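Local atomic coordinates of riboflavin kinase, putative (Trypanosoma brucei, PDB entry 3BNW), a protein that probably phosphorylates riboflavin with ATP to give the cofactor FMN. Residues S14-H26 with N41-Y55. Numbering follows the deposited sequence.
Sequences SFQPFFLRGKVVH and NIGLDKDVMECLQPY
In this antiparallel beta fold of the riboflavin kinase family, strand 18-25 pairs at its C-terminal end with the short strand 41-42, while helix 46-52 and the 3-10 segment 53-55 pack against one face of the strand, the axes of strand and helix running at 152°. Val25 and Asn41 form the hydrogen-bonded antiparallel pair, with Val25 N to Asn41 O at 2.8 Å and Asn41 N to Val25 O at 2.9 Å. Gly43 N donates to Lys23 O, and a water continues the ladder by accepting from Lys23 N and donating to Gly43 O. Val24 and Ile42 make the neighbouring non-hydrogen-bonded pair. Ile42 CG2 then lies against Gly22 CA at 3.7 Å. On the other face of the sheet, Val25 CG2 touches Asn41 CB.

Beyond this ladder the contact becomes hydrophobic. Leu20, its CG turned anti to the backbone nitrogen (chi1 -176°), sends CD1 to Val48 CG1 at 3.6 Å and CD2 toward Leu52. Asp45, at the N-cap of helix 46-52, accepts from Val48 N through OD1. Leu52 CD2 also meets CZ of Phe18, whose ring is separately stacked with Phe175 of strand 174-177.

At the far end Phe15, Phe18 and Tyr55 form an aromatic cluster. Phe18 CE2 sits over the centre of one Tyr55 face, 3.5 Å above its plane, with the two rings inclined obliquely; Pro54 CB lies over the opposite face. The edge of Tyr55 points at a face of Phe15 in an offset edge-to-face contact. The phenol is held by its hydroxyl: Tyr55 OH donates to the backbone Gln16 O at 2.6 Å, tilted 30° from the carbonyl plane.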
# COMPACT_ATOMS: atom_id res chain seq x y z
N SER A 14 7.41 -7.06 16.03
CA SER A 14 7.73 -8.20 15.18
C SER A 14 7.55 -7.79 13.71
O SER A 14 8.09 -8.44 12.82
CB SER A 14 6.84 -9.40 15.51
OG SER A 14 5.49 -9.17 15.18
N PHE A 15 6.80 -6.71 13.48
CA PHE A 15 6.55 -6.23 12.13
C PHE A 15 7.69 -5.34 11.67
O PHE A 15 7.98 -4.33 12.29
CB PHE A 15 5.23 -5.45 12.04
CG PHE A 15 4.85 -5.09 10.63
CD1 PHE A 15 4.07 -5.94 9.87
CD2 PHE A 15 5.30 -3.91 10.05
CE1 PHE A 15 3.74 -5.63 8.57
CE2 PHE A 15 4.98 -3.58 8.75
CZ PHE A 15 4.19 -4.45 8.01
N GLN A 16 8.32 -5.73 10.56
CA GLN A 16 9.40 -4.95 9.96
C GLN A 16 8.86 -3.99 8.90
O GLN A 16 8.38 -4.43 7.85
CB GLN A 16 10.45 -5.90 9.36
CG GLN A 16 11.50 -5.23 8.46
CD GLN A 16 12.39 -4.24 9.21
OE1 GLN A 16 13.12 -4.62 10.13
NE2 GLN A 16 12.34 -2.98 8.80
N PRO A 17 8.93 -2.67 9.15
CA PRO A 17 8.49 -1.73 8.12
C PRO A 17 9.45 -1.70 6.94
O PRO A 17 10.62 -2.04 7.09
CB PRO A 17 8.50 -0.37 8.85
CG PRO A 17 8.65 -0.66 10.27
CD PRO A 17 9.41 -1.95 10.34
N PHE A 18 8.94 -1.30 5.79
CA PHE A 18 9.75 -1.26 4.58
C PHE A 18 9.25 -0.22 3.60
O PHE A 18 8.23 0.43 3.82
CB PHE A 18 9.78 -2.65 3.91
CG PHE A 18 8.44 -3.10 3.39
CD1 PHE A 18 8.01 -2.74 2.12
CD2 PHE A 18 7.61 -3.91 4.16
CE1 PHE A 18 6.79 -3.15 1.63
CE2 PHE A 18 6.39 -4.33 3.68
CZ PHE A 18 5.97 -3.95 2.41
N PHE A 19 10.00 -0.07 2.51
CA PHE A 19 9.69 0.85 1.43
C PHE A 19 9.54 0.03 0.15
O PHE A 19 10.26 -0.95 -0.05
CB PHE A 19 10.83 1.87 1.30
CG PHE A 19 10.70 2.78 0.11
CD1 PHE A 19 11.47 2.57 -1.03
CD2 PHE A 19 9.82 3.85 0.13
CE1 PHE A 19 11.36 3.41 -2.13
CE2 PHE A 19 9.70 4.70 -0.96
CZ PHE A 19 10.47 4.47 -2.10
N LEU A 20 8.61 0.43 -0.71
CA LEU A 20 8.38 -0.27 -1.96
C LEU A 20 8.06 0.73 -3.06
O LEU A 20 7.20 1.60 -2.88
CB LEU A 20 7.23 -1.28 -1.81
CG LEU A 20 6.89 -2.19 -3.00
CD1 LEU A 20 8.11 -2.90 -3.56
CD2 LEU A 20 5.81 -3.21 -2.59
N ARG A 21 8.76 0.62 -4.18
CA ARG A 21 8.53 1.49 -5.34
C ARG A 21 8.28 0.62 -6.56
O ARG A 21 9.04 -0.32 -6.82
CB ARG A 21 9.74 2.40 -5.58
CG ARG A 21 9.61 3.30 -6.82
CD ARG A 21 10.81 4.24 -7.00
NE ARG A 21 12.08 3.51 -7.09
CZ ARG A 21 13.06 3.55 -6.19
NH1 ARG A 21 12.97 4.30 -5.10
NH2 ARG A 21 14.17 2.84 -6.39
N GLY A 22 7.22 0.93 -7.30
CA GLY A 22 6.88 0.17 -8.50
C GLY A 22 5.77 0.83 -9.30
O GLY A 22 5.08 1.71 -8.79
N LYS A 23 5.59 0.40 -10.54
CA LYS A 23 4.55 0.94 -11.42
C LYS A 23 3.17 0.34 -11.14
O LYS A 23 3.04 -0.82 -10.75
CB LYS A 23 4.93 0.74 -12.89
CG LYS A 23 6.16 1.52 -13.32
CD LYS A 23 6.10 1.94 -14.77
CE LYS A 23 7.43 2.52 -15.23
NZ LYS A 23 7.32 3.27 -16.51
N VAL A 24 2.13 1.15 -11.36
CA VAL A 24 0.75 0.71 -11.22
C VAL A 24 0.35 -0.06 -12.48
O VAL A 24 0.40 0.49 -13.59
CB VAL A 24 -0.21 1.91 -11.01
CG1 VAL A 24 -1.65 1.42 -10.83
CG2 VAL A 24 0.22 2.73 -9.80
N VAL A 25 -0.05 -1.31 -12.30
CA VAL A 25 -0.42 -2.20 -13.41
C VAL A 25 -1.81 -2.81 -13.20
O VAL A 25 -2.41 -2.67 -12.13
CB VAL A 25 0.61 -3.34 -13.58
CG1 VAL A 25 1.99 -2.77 -13.85
CG2 VAL A 25 0.63 -4.24 -12.35
N HIS A 26 -2.32 -3.49 -14.22
CA HIS A 26 -3.61 -4.18 -14.15
C HIS A 26 -3.46 -5.53 -13.46
O HIS A 26 -4.44 -6.25 -13.28
CB HIS A 26 -4.20 -4.36 -15.55
CG HIS A 26 -4.54 -3.08 -16.24
ND1 HIS A 26 -3.60 -2.29 -16.87
CD2 HIS A 26 -5.73 -2.45 -16.40
CE1 HIS A 26 -4.19 -1.23 -17.39
NE2 HIS A 26 -5.49 -1.30 -17.12
N ASN A 41 -2.54 -3.17 -9.24
CA ASN A 41 -1.41 -3.80 -8.55
C ASN A 41 -0.14 -3.00 -8.73
O ASN A 41 -0.03 -2.17 -9.63
CB ASN A 41 -1.17 -5.21 -9.09
CG ASN A 41 -2.43 -6.04 -9.16
OD1 ASN A 41 -2.92 -6.55 -8.15
ND2 ASN A 41 -2.97 -6.18 -10.37
N ILE A 42 0.84 -3.27 -7.86
CA ILE A 42 2.19 -2.76 -8.05
C ILE A 42 3.00 -3.84 -8.75
O ILE A 42 3.02 -4.99 -8.31
CB ILE A 42 2.85 -2.39 -6.71
CG1 ILE A 42 2.01 -1.35 -5.98
CG2 ILE A 42 4.25 -1.85 -6.95
CD1 ILE A 42 2.62 -0.87 -4.68
N GLY A 43 3.63 -3.48 -9.86
CA GLY A 43 4.44 -4.42 -10.64
C GLY A 43 5.67 -4.87 -9.89
O GLY A 43 6.51 -4.05 -9.52
N LEU A 44 5.77 -6.18 -9.65
CA LEU A 44 6.89 -6.75 -8.93
C LEU A 44 7.80 -7.53 -9.88
O LEU A 44 7.47 -7.74 -11.05
CB LEU A 44 6.39 -7.69 -7.83
CG LEU A 44 5.29 -7.15 -6.91
CD1 LEU A 44 4.88 -8.21 -5.88
CD2 LEU A 44 5.72 -5.86 -6.22
N ASP A 45 8.96 -7.95 -9.36
CA ASP A 45 9.84 -8.89 -10.05
C ASP A 45 10.25 -9.98 -9.06
O ASP A 45 9.85 -9.94 -7.89
CB ASP A 45 11.06 -8.17 -10.65
CG ASP A 45 11.93 -7.48 -9.61
OD1 ASP A 45 11.77 -7.72 -8.39
OD2 ASP A 45 12.80 -6.69 -10.02
N LYS A 46 11.05 -10.95 -9.51
CA LYS A 46 11.39 -12.12 -8.70
C LYS A 46 12.03 -11.76 -7.35
O LYS A 46 11.71 -12.36 -6.32
CB LYS A 46 12.30 -13.07 -9.47
CG LYS A 46 12.46 -14.44 -8.82
CD LYS A 46 13.41 -15.37 -9.58
CE LYS A 46 12.77 -15.94 -10.84
NZ LYS A 46 12.73 -14.97 -11.98
N ASP A 47 12.94 -10.78 -7.38
CA ASP A 47 13.67 -10.36 -6.18
C ASP A 47 12.77 -9.65 -5.16
O ASP A 47 12.84 -9.93 -3.97
CB ASP A 47 14.84 -9.44 -6.57
CG ASP A 47 15.56 -8.85 -5.37
OD1 ASP A 47 16.63 -9.38 -4.99
OD2 ASP A 47 15.05 -7.85 -4.80
N VAL A 48 11.93 -8.74 -5.64
CA VAL A 48 11.06 -7.97 -4.76
C VAL A 48 9.95 -8.85 -4.18
O VAL A 48 9.53 -8.65 -3.04
CB VAL A 48 10.47 -6.74 -5.49
CG1 VAL A 48 9.43 -6.05 -4.62
CG2 VAL A 48 11.58 -5.77 -5.86
N MET A 49 9.47 -9.81 -4.96
CA MET A 49 8.53 -10.82 -4.47
C MET A 49 9.10 -11.60 -3.28
O MET A 49 8.37 -11.96 -2.35
CB MET A 49 8.15 -11.80 -5.58
CG MET A 49 7.08 -11.29 -6.55
SD MET A 49 6.51 -12.51 -7.75
CE MET A 49 6.14 -13.91 -6.70
N GLU A 50 10.41 -11.86 -3.31
CA GLU A 50 11.11 -12.56 -2.23
C GLU A 50 11.16 -11.71 -0.96
O GLU A 50 10.95 -12.22 0.14
CB GLU A 50 12.53 -12.94 -2.65
CG GLU A 50 13.22 -13.92 -1.70
CD GLU A 50 14.67 -14.22 -2.07
OE1 GLU A 50 15.34 -13.33 -2.64
OE2 GLU A 50 15.13 -15.34 -1.78
N CYS A 51 11.45 -10.43 -1.12
CA CYS A 51 11.45 -9.49 0.00
C CYS A 51 10.09 -9.41 0.70
O CYS A 51 10.03 -9.25 1.92
CB CYS A 51 11.86 -8.09 -0.48
SG CYS A 51 13.61 -7.91 -0.82
N LEU A 52 9.02 -9.52 -0.08
CA LEU A 52 7.66 -9.36 0.44
C LEU A 52 7.10 -10.62 1.12
O LEU A 52 6.07 -10.55 1.79
CB LEU A 52 6.71 -8.92 -0.68
CG LEU A 52 7.01 -7.54 -1.27
CD1 LEU A 52 6.27 -7.35 -2.57
CD2 LEU A 52 6.68 -6.45 -0.27
N GLN A 53 7.79 -11.75 0.97
CA GLN A 53 7.30 -13.02 1.51
C GLN A 53 6.87 -12.97 2.98
O GLN A 53 5.82 -13.51 3.32
CB GLN A 53 8.34 -14.14 1.30
CG GLN A 53 8.46 -14.61 -0.16
CD GLN A 53 7.17 -15.19 -0.73
OE1 GLN A 53 6.70 -14.77 -1.79
NE2 GLN A 53 6.57 -16.14 -0.01
N PRO A 54 7.64 -12.29 3.85
CA PRO A 54 7.21 -12.22 5.26
C PRO A 54 5.92 -11.43 5.51
O PRO A 54 5.46 -11.39 6.65
CB PRO A 54 8.39 -11.51 5.95
CG PRO A 54 9.51 -11.53 4.98
CD PRO A 54 8.90 -11.56 3.63
N TYR A 55 5.36 -10.82 4.48
CA TYR A 55 4.18 -9.97 4.61
C TYR A 55 2.95 -10.53 3.89
O TYR A 55 1.91 -9.87 3.85
CB TYR A 55 4.50 -8.57 4.06
CG TYR A 55 5.74 -7.97 4.68
CD1 TYR A 55 6.96 -8.01 4.01
CD2 TYR A 55 5.71 -7.40 5.94
CE1 TYR A 55 8.11 -7.47 4.57
CE2 TYR A 55 6.84 -6.86 6.52
CZ TYR A 55 8.04 -6.89 5.83
OH TYR A 55 9.18 -6.36 6.38
O HOH W 1 7.14 -2.11 -11.18